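Local coordinates for protein putative glucoamylase (Bacteroides uniformis, PDB 4GL3) that probably hydrolyses glycosidic bonds, perhaps as a glucoamylase releasing glucose from saccharides, at residues 122-127 with 172-177; 126-131 with 197-202; 191-196 with 254-259; 59-64 with 132-137. One frame throughout, in Å; residues are numbered along the deposited sequence.

Contact 1 (122-127 with 172-177)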
loop_
_atom_site.group_PDB
_atom_site.type_symbol
_atom_site.label_atom_id
_atom_site.label_comp_id
_atom_site.label_asym_id
_atom_site.label_seq_id
_atom_site.Cartn_x
_atom_site.Cartn_y
_atom_site.Cartn_z
ATOM N N ALA A 122 -13.236 7.789 -11.459
ATOM C CA ALA A 122 -12.910 7.330 -10.130
ATOM C C ALA A 122 -12.217 5.951 -10.179
ATOM O O ALA A 122 -12.580 5.066 -10.984
ATOM C CB ALA A 122 -14.167 7.251 -9.238
ATOM N N ASP A 123 -11.215 5.824 -9.304
ATOM C CA ASP A 123 -10.609 4.533 -8.914
ATOM C C ASP A 123 -10.694 4.451 -7.406
ATOM O O ASP A 123 -9.993 5.214 -6.656
ATOM C CB ASP A 123 -9.163 4.443 -9.399
ATOM C CG ASP A 123 -8.499 3.130 -9.043
ATOM O OD1 ASP A 123 -8.759 2.606 -7.917
ATOM O OD2 ASP A 123 -7.792 2.592 -9.915
ATOM N N ILE A 124 -11.605 3.620 -6.899
ATOM C CA ILE A 124 -11.836 3.662 -5.468
ATOM C C ILE A 124 -10.818 2.890 -4.647
ATOM O O ILE A 124 -10.762 3.083 -3.407
ATOM C CB ILE A 124 -13.272 3.276 -5.024
ATOM C CG1 ILE A 124 -13.547 1.780 -5.162
ATOM C CG2 ILE A 124 -14.300 4.100 -5.808
ATOM C CD1 ILE A 124 -14.885 1.423 -4.474
ATOM N N VAL A 125 -10.048 2.007 -5.291
ATOM C CA VAL A 125 -8.986 1.282 -4.574
ATOM C C VAL A 125 -7.855 2.285 -4.321
ATOM O O VAL A 125 -7.402 2.453 -3.196
ATOM C CB VAL A 125 -8.486 0.036 -5.342
ATOM C CG1 VAL A 125 -7.246 -0.541 -4.626
ATOM C CG2 VAL A 125 -9.631 -1.008 -5.485
ATOM N N GLU A 126 -7.463 3.019 -5.355
ATOM C CA GLU A 126 -6.429 4.051 -5.190
ATOM C C GLU A 126 -6.924 5.099 -4.186
ATOM O O GLU A 126 -6.188 5.580 -3.305
ATOM C CB GLU A 126 -6.109 4.709 -6.528
ATOM C CG GLU A 126 -5.586 3.737 -7.567
ATOM C CD GLU A 126 -4.159 3.300 -7.320
ATOM O OE1 GLU A 126 -3.370 4.166 -6.848
ATOM O OE2 GLU A 126 -3.844 2.127 -7.630
ATOM N N SER A 127 -8.197 5.436 -4.267
ATOM C CA SER A 127 -8.701 6.483 -3.353
ATOM C C SER A 127 -8.724 5.974 -1.908
ATOM O O SER A 127 -8.487 6.736 -0.979
ATOM C CB SER A 127 -10.118 6.929 -3.757
ATOM O OG SER A 127 -10.083 7.673 -4.960
ATOM N N ASP A 172 -24.773 -6.233 -3.617
ATOM C CA ASP A 172 -23.980 -6.742 -2.508
ATOM C C ASP A 172 -22.502 -7.000 -2.899
ATOM O O ASP A 172 -21.963 -8.085 -2.660
ATOM C CB ASP A 172 -24.635 -8.014 -1.957
ATOM C CG ASP A 172 -25.910 -7.724 -1.172
ATOM O OD1 ASP A 172 -25.928 -6.735 -0.428
ATOM O OD2 ASP A 172 -26.883 -8.510 -1.300
ATOM N N VAL A 173 -21.834 -5.985 -3.434
ATOM C CA VAL A 173 -20.426 -6.059 -3.790
ATOM C C VAL A 173 -20.058 -4.606 -4.133
ATOM O O VAL A 173 -20.931 -3.750 -4.351
ATOM C CB VAL A 173 -20.225 -6.980 -5.028
ATOM C CG1 VAL A 173 -20.873 -6.367 -6.258
ATOM C CG2 VAL A 173 -18.764 -7.296 -5.306
HETATM N N MSE A 174 -18.773 -4.325 -4.167
HETATM C CA MSE A 174 -18.267 -2.985 -4.554
HETATM C C MSE A 174 -17.507 -3.098 -5.860
HETATM O O MSE A 174 -16.921 -4.145 -6.138
HETATM C CB MSE A 174 -17.359 -2.360 -3.467
HETATM C CG MSE A 174 -18.081 -2.119 -2.154
HETATM SE SE MSE A 174 -16.864 -1.554 -0.746
HETATM C CE MSE A 174 -16.878 0.354 -1.168
ATOM N N TYR A 175 -17.621 -2.042 -6.683
ATOM C CA TYR A 175 -16.997 -1.937 -7.974
ATOM C C TYR A 175 -15.806 -0.990 -7.868
ATOM O O TYR A 175 -15.854 0.009 -7.143
ATOM C CB TYR A 175 -18.024 -1.451 -9.048
ATOM C CG TYR A 175 -18.999 -2.543 -9.400
ATOM C CD1 TYR A 175 -20.137 -2.777 -8.596
ATOM C CD2 TYR A 175 -18.773 -3.384 -10.495
ATOM C CE1 TYR A 175 -21.019 -3.801 -8.883
ATOM C CE2 TYR A 175 -19.631 -4.437 -10.782
ATOM C CZ TYR A 175 -20.762 -4.647 -9.988
ATOM O OH TYR A 175 -21.607 -5.692 -10.256
ATOM N N TRP A 176 -14.774 -1.319 -8.640
ATOM C CA TRP A 176 -13.453 -0.687 -8.600
ATOM C C TRP A 176 -13.485 0.745 -9.202
ATOM O O TRP A 176 -12.832 1.619 -8.665
ATOM C CB TRP A 176 -12.429 -1.570 -9.325
ATOM C CG TRP A 176 -10.957 -1.301 -9.110
ATOM C CD1 TRP A 176 -10.262 -0.109 -9.283
ATOM C CD2 TRP A 176 -9.988 -2.262 -8.726
ATOM N NE1 TRP A 176 -8.940 -0.291 -9.017
ATOM C CE2 TRP A 176 -8.737 -1.598 -8.661
ATOM C CE3 TRP A 176 -10.050 -3.614 -8.448
ATOM C CZ2 TRP A 176 -7.558 -2.245 -8.275
ATOM C CZ3 TRP A 176 -8.861 -4.284 -8.081
ATOM C CH2 TRP A 176 -7.640 -3.590 -8.000
ATOM N N HIS A 177 -14.254 0.953 -10.275
ATOM C CA HIS A 177 -14.207 2.162 -11.069
ATOM C C HIS A 177 -15.626 2.706 -11.324
ATOM O O HIS A 177 -16.652 1.986 -11.238
ATOM C CB HIS A 177 -13.583 1.935 -12.443
ATOM C CG HIS A 177 -12.377 1.049 -12.460
ATOM N ND1 HIS A 177 -12.470 -0.325 -12.562
ATOM C CD2 HIS A 177 -11.047 1.353 -12.508
ATOM C CE1 HIS A 177 -11.241 -0.826 -12.631
ATOM N NE2 HIS A 177 -10.361 0.172 -12.584
#

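Contact 2 (126-131 with 197-202)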
loop_
_atom_site.group_PDB
_atom_site.type_symbol
_atom_site.label_atom_id
_atom_site.label_comp_id
_atom_site.label_asym_id
_atom_site.label_seq_id
_atom_site.Cartn_x
_atom_site.Cartn_y
_atom_site.Cartn_z
ATOM N N GLU A 126 -7.463 3.019 -5.355
ATOM C CA GLU A 126 -6.429 4.051 -5.190
ATOM C C GLU A 126 -6.924 5.099 -4.186
ATOM O O GLU A 126 -6.188 5.580 -3.305
ATOM C CB GLU A 126 -6.109 4.709 -6.528
ATOM C CG GLU A 126 -5.586 3.737 -7.567
ATOM C CD GLU A 126 -4.159 3.300 -7.320
ATOM O OE1 GLU A 126 -3.370 4.166 -6.848
ATOM O OE2 GLU A 126 -3.844 2.127 -7.630
ATOM N N SER A 127 -8.197 5.436 -4.267
ATOM C CA SER A 127 -8.701 6.483 -3.353
ATOM C C SER A 127 -8.724 5.974 -1.908
ATOM O O SER A 127 -8.487 6.736 -0.979
ATOM C CB SER A 127 -10.118 6.929 -3.757
ATOM O OG SER A 127 -10.083 7.673 -4.960
ATOM N N ALA A 128 -9.017 4.673 -1.729
ATOM C CA ALA A 128 -9.030 4.036 -0.403
ATOM C C ALA A 128 -7.611 4.071 0.216
ATOM O O ALA A 128 -7.472 4.305 1.405
ATOM C CB ALA A 128 -9.558 2.594 -0.477
ATOM N N PHE A 129 -6.579 3.846 -0.589
ATOM C CA PHE A 129 -5.219 3.912 -0.093
ATOM C C PHE A 129 -4.861 5.349 0.298
ATOM O O PHE A 129 -4.180 5.595 1.336
ATOM C CB PHE A 129 -4.235 3.347 -1.104
ATOM C CG PHE A 129 -4.450 1.894 -1.435
ATOM C CD1 PHE A 129 -4.910 0.974 -0.471
ATOM C CD2 PHE A 129 -4.141 1.433 -2.696
ATOM C CE1 PHE A 129 -5.066 -0.392 -0.794
ATOM C CE2 PHE A 129 -4.320 0.085 -3.034
ATOM C CZ PHE A 129 -4.807 -0.805 -2.093
HETATM N N MSE A 130 -5.389 6.319 -0.452
HETATM C CA MSE A 130 -5.226 7.731 -0.049
HETATM C C MSE A 130 -5.922 7.972 1.308
HETATM O O MSE A 130 -5.332 8.595 2.193
HETATM C CB MSE A 130 -5.690 8.729 -1.132
HETATM C CG MSE A 130 -5.729 10.176 -0.621
HETATM SE SE MSE A 130 -3.969 10.846 -0.195
HETATM C CE MSE A 130 -3.313 10.978 -1.967
ATOM N N PHE A 131 -7.164 7.501 1.479
ATOM C CA PHE A 131 -7.885 7.704 2.750
ATOM C C PHE A 131 -7.220 6.950 3.902
ATOM O O PHE A 131 -7.249 7.386 5.026
ATOM C CB PHE A 131 -9.380 7.368 2.615
ATOM C CG PHE A 131 -10.185 8.492 1.982
ATOM C CD1 PHE A 131 -10.306 9.686 2.615
ATOM C CD2 PHE A 131 -10.708 8.368 0.713
ATOM C CE1 PHE A 131 -10.960 10.770 2.039
ATOM C CE2 PHE A 131 -11.404 9.416 0.128
ATOM C CZ PHE A 131 -11.517 10.627 0.796
ATOM N N HIS A 197 -8.695 -5.119 0.611
ATOM C CA HIS A 197 -9.511 -5.318 1.822
ATOM C C HIS A 197 -10.025 -3.990 2.428
ATOM O O HIS A 197 -11.209 -3.858 2.872
ATOM C CB HIS A 197 -8.674 -6.103 2.852
ATOM C CG HIS A 197 -9.465 -6.765 3.934
ATOM N ND1 HIS A 197 -8.856 -7.356 5.020
ATOM C CD2 HIS A 197 -10.799 -6.953 4.095
ATOM C CE1 HIS A 197 -9.785 -7.887 5.802
ATOM N NE2 HIS A 197 -10.970 -7.676 5.253
ATOM N N ILE A 198 -9.133 -3.005 2.415
ATOM C CA ILE A 198 -9.362 -1.718 3.062
ATOM C C ILE A 198 -10.520 -0.948 2.430
ATOM O O ILE A 198 -11.148 -0.092 3.094
ATOM C CB ILE A 198 -8.060 -0.838 3.060
ATOM C CG1 ILE A 198 -8.157 0.316 4.041
ATOM C CG2 ILE A 198 -7.766 -0.246 1.689
ATOM C CD1 ILE A 198 -7.926 -0.075 5.451
ATOM N N VAL A 199 -10.801 -1.218 1.157
ATOM C CA VAL A 199 -11.933 -0.597 0.525
ATOM C C VAL A 199 -13.248 -0.941 1.240
ATOM O O VAL A 199 -14.101 -0.067 1.434
ATOM C CB VAL A 199 -12.032 -0.976 -0.990
ATOM C CG1 VAL A 199 -13.194 -0.214 -1.643
ATOM C CG2 VAL A 199 -10.698 -0.677 -1.687
ATOM N N TYR A 200 -13.414 -2.210 1.619
ATOM C CA TYR A 200 -14.622 -2.646 2.329
ATOM C C TYR A 200 -14.648 -2.143 3.759
ATOM O O TYR A 200 -15.714 -1.746 4.242
ATOM C CB TYR A 200 -14.767 -4.168 2.312
ATOM C CG TYR A 200 -15.235 -4.676 0.964
ATOM C CD1 TYR A 200 -14.326 -4.901 -0.091
ATOM C CD2 TYR A 200 -16.591 -4.875 0.704
ATOM C CE1 TYR A 200 -14.768 -5.317 -1.352
ATOM C CE2 TYR A 200 -17.031 -5.292 -0.557
ATOM C CZ TYR A 200 -16.136 -5.509 -1.582
ATOM O OH TYR A 200 -16.607 -5.949 -2.835
ATOM N N ILE A 201 -13.486 -2.132 4.428
ATOM C CA ILE A 201 -13.412 -1.602 5.799
ATOM C C ILE A 201 -13.778 -0.105 5.825
ATOM O O ILE A 201 -14.570 0.298 6.648
ATOM C CB ILE A 201 -12.002 -1.777 6.446
ATOM C CG1 ILE A 201 -11.494 -3.227 6.434
ATOM C CG2 ILE A 201 -11.941 -1.170 7.841
ATOM C CD1 ILE A 201 -12.480 -4.231 6.817
ATOM N N LEU A 202 -13.217 0.703 4.909
ATOM C CA LEU A 202 -13.564 2.129 4.860
ATOM C C LEU A 202 -15.037 2.312 4.465
ATOM O O LEU A 202 -15.760 3.145 5.048
ATOM C CB LEU A 202 -12.650 2.900 3.909
ATOM C CG LEU A 202 -11.153 3.001 4.322
ATOM C CD1 LEU A 202 -10.283 3.676 3.266
ATOM C CD2 LEU A 202 -11.043 3.712 5.652
#

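Contact 3 (191-196 with 254-259)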
loop_
_atom_site.group_PDB
_atom_site.type_symbol
_atom_site.label_atom_id
_atom_site.label_comp_id
_atom_site.label_asym_id
_atom_site.label_seq_id
_atom_site.Cartn_x
_atom_site.Cartn_y
_atom_site.Cartn_z
ATOM N N LYS A 191 -13.266 -8.427 -5.386
ATOM C CA LYS A 191 -13.486 -9.743 -4.791
ATOM C C LYS A 191 -12.216 -10.128 -4.035
ATOM O O LYS A 191 -11.122 -9.822 -4.481
ATOM C CB LYS A 191 -13.718 -10.795 -5.873
ATOM C CG LYS A 191 -14.904 -10.555 -6.761
ATOM C CD LYS A 191 -16.273 -10.575 -6.070
ATOM C CE LYS A 191 -16.814 -11.944 -5.805
ATOM N NZ LYS A 191 -18.146 -11.925 -5.093
ATOM N N GLY A 192 -12.376 -10.728 -2.869
ATOM C CA GLY A 192 -11.222 -11.097 -2.012
ATOM C C GLY A 192 -10.563 -12.403 -2.418
ATOM O O GLY A 192 -11.122 -13.129 -3.209
ATOM N N HIS A 193 -9.391 -12.753 -1.875
ATOM C CA HIS A 193 -8.613 -11.937 -0.930
ATOM C C HIS A 193 -7.374 -11.434 -1.669
ATOM O O HIS A 193 -6.463 -12.207 -1.971
ATOM C CB HIS A 193 -8.169 -12.711 0.321
ATOM C CG HIS A 193 -7.410 -11.855 1.291
ATOM N ND1 HIS A 193 -8.037 -11.072 2.237
ATOM C CD2 HIS A 193 -6.085 -11.597 1.404
ATOM C CE1 HIS A 193 -7.130 -10.371 2.893
ATOM N NE2 HIS A 193 -5.934 -10.690 2.424
ATOM N N ASN A 194 -7.391 -10.152 -1.990
ATOM C CA ASN A 194 -6.292 -9.482 -2.682
ATOM C C ASN A 194 -5.849 -8.253 -1.895
ATOM O O ASN A 194 -5.967 -8.246 -0.675
ATOM C CB ASN A 194 -6.672 -9.180 -4.140
ATOM C CG ASN A 194 -7.837 -8.227 -4.276
ATOM O OD1 ASN A 194 -8.282 -7.616 -3.320
ATOM N ND2 ASN A 194 -8.365 -8.137 -5.485
ATOM N N GLU A 195 -5.333 -7.223 -2.570
ATOM C CA GLU A 195 -4.845 -6.026 -1.894
ATOM C C GLU A 195 -5.930 -5.066 -1.464
ATOM O O GLU A 195 -5.603 -4.087 -0.797
ATOM C CB GLU A 195 -3.844 -5.256 -2.799
ATOM C CG GLU A 195 -4.496 -4.476 -3.968
ATOM C CD GLU A 195 -4.633 -5.264 -5.267
ATOM O OE1 GLU A 195 -4.949 -6.466 -5.221
ATOM O OE2 GLU A 195 -4.473 -4.647 -6.347
ATOM N N CYS A 196 -7.202 -5.305 -1.825
ATOM C CA CYS A 196 -8.237 -4.272 -1.659
ATOM C C CYS A 196 -9.101 -4.354 -0.395
ATOM O O CYS A 196 -10.165 -3.771 -0.359
ATOM C CB CYS A 196 -9.168 -4.383 -2.859
ATOM S SG CYS A 196 -8.359 -4.262 -4.446
ATOM N N TYR A 254 -0.614 -3.362 1.187
ATOM C CA TYR A 254 -1.280 -2.067 0.910
ATOM C C TYR A 254 -2.437 -1.673 1.869
ATOM O O TYR A 254 -2.565 -0.513 2.233
ATOM C CB TYR A 254 -1.763 -1.964 -0.551
ATOM C CG TYR A 254 -0.736 -1.907 -1.650
ATOM C CD1 TYR A 254 0.621 -1.982 -1.395
ATOM C CD2 TYR A 254 -1.147 -1.780 -2.982
ATOM C CE1 TYR A 254 1.548 -1.966 -2.433
ATOM C CE2 TYR A 254 -0.242 -1.752 -4.012
ATOM C CZ TYR A 254 1.117 -1.840 -3.741
ATOM O OH TYR A 254 2.047 -1.846 -4.783
ATOM N N SER A 255 -3.284 -2.626 2.218
ATOM C CA SER A 255 -4.383 -2.417 3.160
ATOM C C SER A 255 -3.929 -2.463 4.622
ATOM O O SER A 255 -4.688 -2.029 5.481
ATOM C CB SER A 255 -5.516 -3.483 2.941
ATOM O OG SER A 255 -6.175 -3.347 1.676
ATOM N N TYR A 256 -2.693 -2.921 4.886
ATOM C CA TYR A 256 -2.191 -3.216 6.246
ATOM C C TYR A 256 -1.067 -2.271 6.670
ATOM O O TYR A 256 -0.218 -2.539 7.541
ATOM C CB TYR A 256 -1.785 -4.688 6.343
ATOM C CG TYR A 256 -2.916 -5.534 5.841
ATOM C CD1 TYR A 256 -4.099 -5.658 6.583
ATOM C CD2 TYR A 256 -2.865 -6.130 4.585
ATOM C CE1 TYR A 256 -5.176 -6.405 6.115
ATOM C CE2 TYR A 256 -3.939 -6.865 4.094
ATOM C CZ TYR A 256 -5.100 -6.981 4.847
ATOM O OH TYR A 256 -6.163 -7.696 4.352
HETATM N N MSE A 257 -1.091 -1.133 6.041
HETATM C CA MSE A 257 -0.226 -0.014 6.369
HETATM C C MSE A 257 -0.811 0.724 7.583
HETATM O O MSE A 257 -0.118 1.043 8.549
HETATM C CB MSE A 257 -0.167 0.908 5.149
HETATM C CG MSE A 257 1.173 1.361 4.886
HETATM SE SE MSE A 257 2.122 0.420 3.488
HETATM C CE MSE A 257 2.711 2.177 2.783
ATOM N N GLY A 258 -2.127 0.964 7.533
ATOM C CA GLY A 258 -2.862 1.529 8.698
ATOM C C GLY A 258 -3.633 0.483 9.508
ATOM O O GLY A 258 -3.659 0.504 10.745
ATOM N N LEU A 259 -4.282 -0.427 8.804
ATOM C CA LEU A 259 -4.999 -1.533 9.420
ATOM C C LEU A 259 -3.959 -2.532 9.983
ATOM O O LEU A 259 -3.200 -3.167 9.232
ATOM C CB LEU A 259 -5.907 -2.169 8.367
ATOM C CG LEU A 259 -6.893 -3.237 8.730
ATOM C CD1 LEU A 259 -7.923 -2.678 9.693
ATOM C CD2 LEU A 259 -7.598 -3.734 7.457
HETATM O O HOH W 1 -5.935 -6.556 1.305
HETATM O O HOH W 2 -3.291 -5.253 0.982
#

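Contact 4 (59-64 with 132-137)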
loop_
_atom_site.group_PDB
_atom_site.type_symbol
_atom_site.label_atom_id
_atom_site.label_comp_id
_atom_site.label_asym_id
_atom_site.label_seq_id
_atom_site.Cartn_x
_atom_site.Cartn_y
_atom_site.Cartn_z
ATOM N N PHE A 59 0.481 6.558 0.252
ATOM C CA PHE A 59 1.637 5.979 0.977
ATOM C C PHE A 59 2.604 7.095 1.386
ATOM O O PHE A 59 3.194 7.063 2.474
ATOM C CB PHE A 59 2.365 4.937 0.127
ATOM C CG PHE A 59 1.507 3.773 -0.307
ATOM C CD1 PHE A 59 0.305 3.457 0.332
ATOM C CD2 PHE A 59 1.930 2.960 -1.360
ATOM C CE1 PHE A 59 -0.453 2.377 -0.088
ATOM C CE2 PHE A 59 1.186 1.875 -1.760
ATOM C CZ PHE A 59 -0.008 1.583 -1.123
ATOM N N GLY A 60 2.751 8.060 0.503
ATOM C CA GLY A 60 3.590 9.237 0.716
ATOM C C GLY A 60 3.155 10.027 1.952
ATOM O O GLY A 60 3.987 10.457 2.735
ATOM N N VAL A 61 1.850 10.213 2.113
ATOM C CA VAL A 61 1.283 10.845 3.298
ATOM C C VAL A 61 1.749 10.117 4.570
ATOM O O VAL A 61 2.180 10.732 5.531
ATOM C CB VAL A 61 -0.248 10.911 3.177
ATOM C CG1 VAL A 61 -0.937 11.140 4.537
ATOM C CG2 VAL A 61 -0.619 11.993 2.156
HETATM N N MSE A 62 1.686 8.802 4.564
HETATM C CA MSE A 62 2.172 8.024 5.695
HETATM C C MSE A 62 3.694 8.152 5.861
HETATM O O MSE A 62 4.180 8.237 6.990
HETATM C CB MSE A 62 1.743 6.568 5.587
HETATM C CG MSE A 62 0.220 6.420 5.688
HETATM SE SE MSE A 62 -0.545 4.642 5.544
HETATM C CE MSE A 62 -0.988 4.524 3.639
ATOM N N ALA A 63 4.426 8.189 4.745
ATOM C CA ALA A 63 5.870 8.411 4.761
ATOM C C ALA A 63 6.231 9.755 5.391
ATOM O O ALA A 63 7.223 9.861 6.132
ATOM C CB ALA A 63 6.461 8.293 3.355
ATOM N N ILE A 64 5.432 10.788 5.143
ATOM C CA ILE A 64 5.691 12.073 5.775
ATOM C C ILE A 64 5.609 11.967 7.325
ATOM O O ILE A 64 6.476 12.497 8.045
ATOM C CB ILE A 64 4.778 13.178 5.255
ATOM C CG1 ILE A 64 5.179 13.505 3.813
ATOM C CG2 ILE A 64 4.864 14.432 6.131
ATOM C CD1 ILE A 64 4.086 14.197 3.030
ATOM N N GLU A 132 -6.624 5.804 3.615
ATOM C CA GLU A 132 -5.848 5.079 4.647
ATOM C C GLU A 132 -4.774 6.009 5.240
ATOM O O GLU A 132 -4.707 6.257 6.449
ATOM C CB GLU A 132 -5.271 3.778 4.043
ATOM C CG GLU A 132 -4.527 2.874 5.026
ATOM C CD GLU A 132 -3.964 1.633 4.347
ATOM O OE1 GLU A 132 -4.045 1.484 3.097
ATOM O OE2 GLU A 132 -3.432 0.774 5.061
ATOM N N GLY A 133 -4.000 6.637 4.377
ATOM C CA GLY A 133 -3.092 7.664 4.822
ATOM C C GLY A 133 -3.701 8.918 5.443
ATOM O O GLY A 133 -3.220 9.383 6.462
ATOM N N LEU A 134 -4.752 9.478 4.841
ATOM C CA LEU A 134 -5.335 10.718 5.356
ATOM C C LEU A 134 -5.958 10.486 6.726
ATOM O O LEU A 134 -5.889 11.372 7.591
ATOM C CB LEU A 134 -6.327 11.373 4.388
ATOM C CG LEU A 134 -5.806 11.904 3.021
ATOM C CD1 LEU A 134 -7.004 12.470 2.205
ATOM C CD2 LEU A 134 -4.698 12.951 3.183
ATOM N N LEU A 135 -6.524 9.302 6.979
ATOM C CA LEU A 135 -7.134 9.116 8.308
ATOM C C LEU A 135 -6.046 8.990 9.413
ATOM O O LEU A 135 -6.239 9.500 10.511
ATOM C CB LEU A 135 -8.158 7.977 8.331
ATOM C CG LEU A 135 -9.437 8.183 7.513
ATOM C CD1 LEU A 135 -10.368 7.004 7.784
ATOM C CD2 LEU A 135 -10.152 9.482 7.843
ATOM N N ALA A 136 -4.918 8.347 9.092
ATOM C CA ALA A 136 -3.731 8.347 9.945
ATOM C C ALA A 136 -3.275 9.782 10.181
ATOM O O ALA A 136 -3.046 10.181 11.323
ATOM C CB ALA A 136 -2.597 7.499 9.344
ATOM N N ALA A 137 -3.171 10.582 9.126
ATOM C CA ALA A 137 -2.732 11.991 9.287
ATOM C C ALA A 137 -3.698 12.794 10.161
ATOM O O ALA A 137 -3.272 13.567 11.011
ATOM C CB ALA A 137 -2.526 12.658 7.922
#

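Contact 1 (122-127 with 172-177)
A short antiparallel bridge, with Asp-123 paired to His-177 as a non-hydrogen-bonded pair, leads directly into the N-terminus of helix 124-140, where Asp-123 is the N-cap. Its carboxylate caps the helix and also meets the indole: OD1 accepts from Glu-126 N at 2.9 Å, and OD2 takes a weak bond from Trp-176 NE1 at 3.2 Å. The indole lies alongside the acid, the carboxylate and ring planes 71° apart. Trp-176 carries its CG anti to the backbone N (chi1 -165°), which swings the ring under the first turn of the helix. There Val-125 CG2 sits over one indole face, 3.5 Å from the centroid of the five-membered ring, in a CH-pi contact. Replacing the indole with an alanine would probably leave this methyl without its aromatic floor and Asp-123 OD2 without the NE1 donor. The backbone adds a straighter link, Ile-124 N to Trp-176 O at 2.9 Å, while Ile-124 CD1 rests 4.0 Å from CE of selenomethionine Met-174. A Tris molecule, probably from the crystallisation liquor, lies close to Trp-176 and is hydrogen-bonded to Glu-126 OE2; it may mark a pocket beside the helix start. Further along, Ile-124, Val-125 and Met-174 pack on Val-199 of helix 197-205, while Met-174 also touches Val-215 of helix 213-220.

Contact 2 (126-131 with 197-202)
Ile-198 places CG1 anti to its backbone N (chi1 -164°), which leaves CG2 between the N and the carbonyl carbon and turns that methyl toward Phe-129 and Ala-128. Val-199, with CG1 likewise anti to the N, directs CG2 at Ala-128 from the next position. The result is a helix-helix crossing inside the predominantly helical fold of a probable six-hairpin glycosidase: segments 126-131 of helix 124-140 and 197-202 of helix 197-205 cross at 67°, their local axes 9.0 Å apart at closest approach. The small Ala-128 stands at the centre, its CA 5.5 Å from Val-199 CA. Ala-128 CB points at the other helix and meets side chains of Ile-198, Val-199 and Leu-202, with Val-199 CG2 at 3.7 Å and Ile-198 CG2 at 4.0 Å. To one side, the Phe-129 ring reaches back across the interface, its CE1 3.7 Å from Ile-198 CG2; beyond the helices it stands edge-to-face with Tyr-254. No hydrogen bond joins the two segments, and every touching side chain is apolar and buried. Leu-202 extends the same surface to Leu-135. Leu-202 itself wedges CD1 against the first helix, 3.9 Å from Phe-131 CB and 3.4 Å from the carbonyl oxygen of Ala-128.

Contact 3 (191-196 with 254-259)
The rings of His-193 and Tyr-256 approach from opposite directions and meet at their edges, His-193 CE1 lying 3.2 Å from Tyr-256 OH near both ring planes. One face of the tyrosine ring carries Ser-255 CB over its centre, and Leu-259 O lies at its edge; the phenol oxygen has its strongest polar partner in His-197 ND1. Beside the rings, the direct hydrogen bond between the loops ends on one carbonyl. Ser-255 OG, set beside its own backbone N (chi1 -66°), donates to Glu-195 O at 2.6 Å from 42° above the carbonyl plane; the same hydroxyl accepts from Ile-198 N. A water donates to Glu-195 O at 3.1 Å and accepts from Ser-255 N at 2.9 Å. A second water bridges Asn-194 O, at 2.6 Å, and Tyr-256 OH. An Asx turn, Asn-194 OD1 accepting from Cys-196 N at 3.0 Å, shapes the chain leading toward helix 197-205. With an alanine in place of Ser-255, Glu-195 O would probably be left without its hydroxyl donor and Ile-198 N without its acceptor. Glu-195 OE2 bonds weakly to a bound Tris molecule, so this network probably fixes the backbone beside what may be a substrate pocket.

Contact 4 (59-64 with 132-137)
Met-62, a selenomethionine here, and Val-61 straddle Gly-133, and these three residues carry most of the interface. The contact lies in the helical fold expected of a six-hairpin glycosidase and pairs helix 54-69 with helix 124-140. The two run nearly parallel, their local directions only 28° apart and their local axes 8.0 Å from each other at closest approach. Met-62 leaves its helix with CG anti to the carbonyl carbon and runs out straight to SE before bending at the last torsion (chi3 -94°), which folds the methyl over the glycine backbone. Its CG is 3.6 Å from Gly-133 CA, and CE comes to 3.8 Å from Gly-133 N and 4.1 Å from Glu-132 CG. On the other helix, Gly-133 offers bare backbone where a CB would point toward Val-61 and Met-62 and would be tight against Val-61 CG1; the missing side chain probably lets the helices approach this closely. Glu-132 has its extended chain passing Met-62, and its polar end finds a partner beyond the helices, OE2 accepting from Gly-258 N. All touching residues are buried, and no hydrogen bond crosses between the segments. Outside, Val-61 packs on Met-82 of helix 75-90, Leu-134 on Ile-155 and Leu-158 of helix 146-161, and Met-62 on Val-386 of helix 378-393. Val-61 completes the join with both branches: CG2 lies 4.3 Å from Leu-134 CD2, while CG1 touches Ala-137 CB at 4.0 Å and approaches Gly-133 O at 3.5 Å.

Overall arrangement
All four contacts are buried, but contact 1 lies farthest from the middle of the chain, its centre about 15 Å from that of the chain, and contact 3 nearest, at about 8 Å. Helix 124-140 unites three of them: contact 1 holds its N-terminal end, contact 2 its first turns and contact 4 its later ones. The latter two are helix pairs held by van der Waals packing, with no hydrogen bond across, one crossing steeply and the other nearly parallel. Contacts 1 and 3 involve loops and rely on hydrogen bonds, with waters in contact 3. They flank the Tris site and meet where Trp-176 touches Cys-196. Contact 3 ties to contact 2 through Ser-255 and Ile-198.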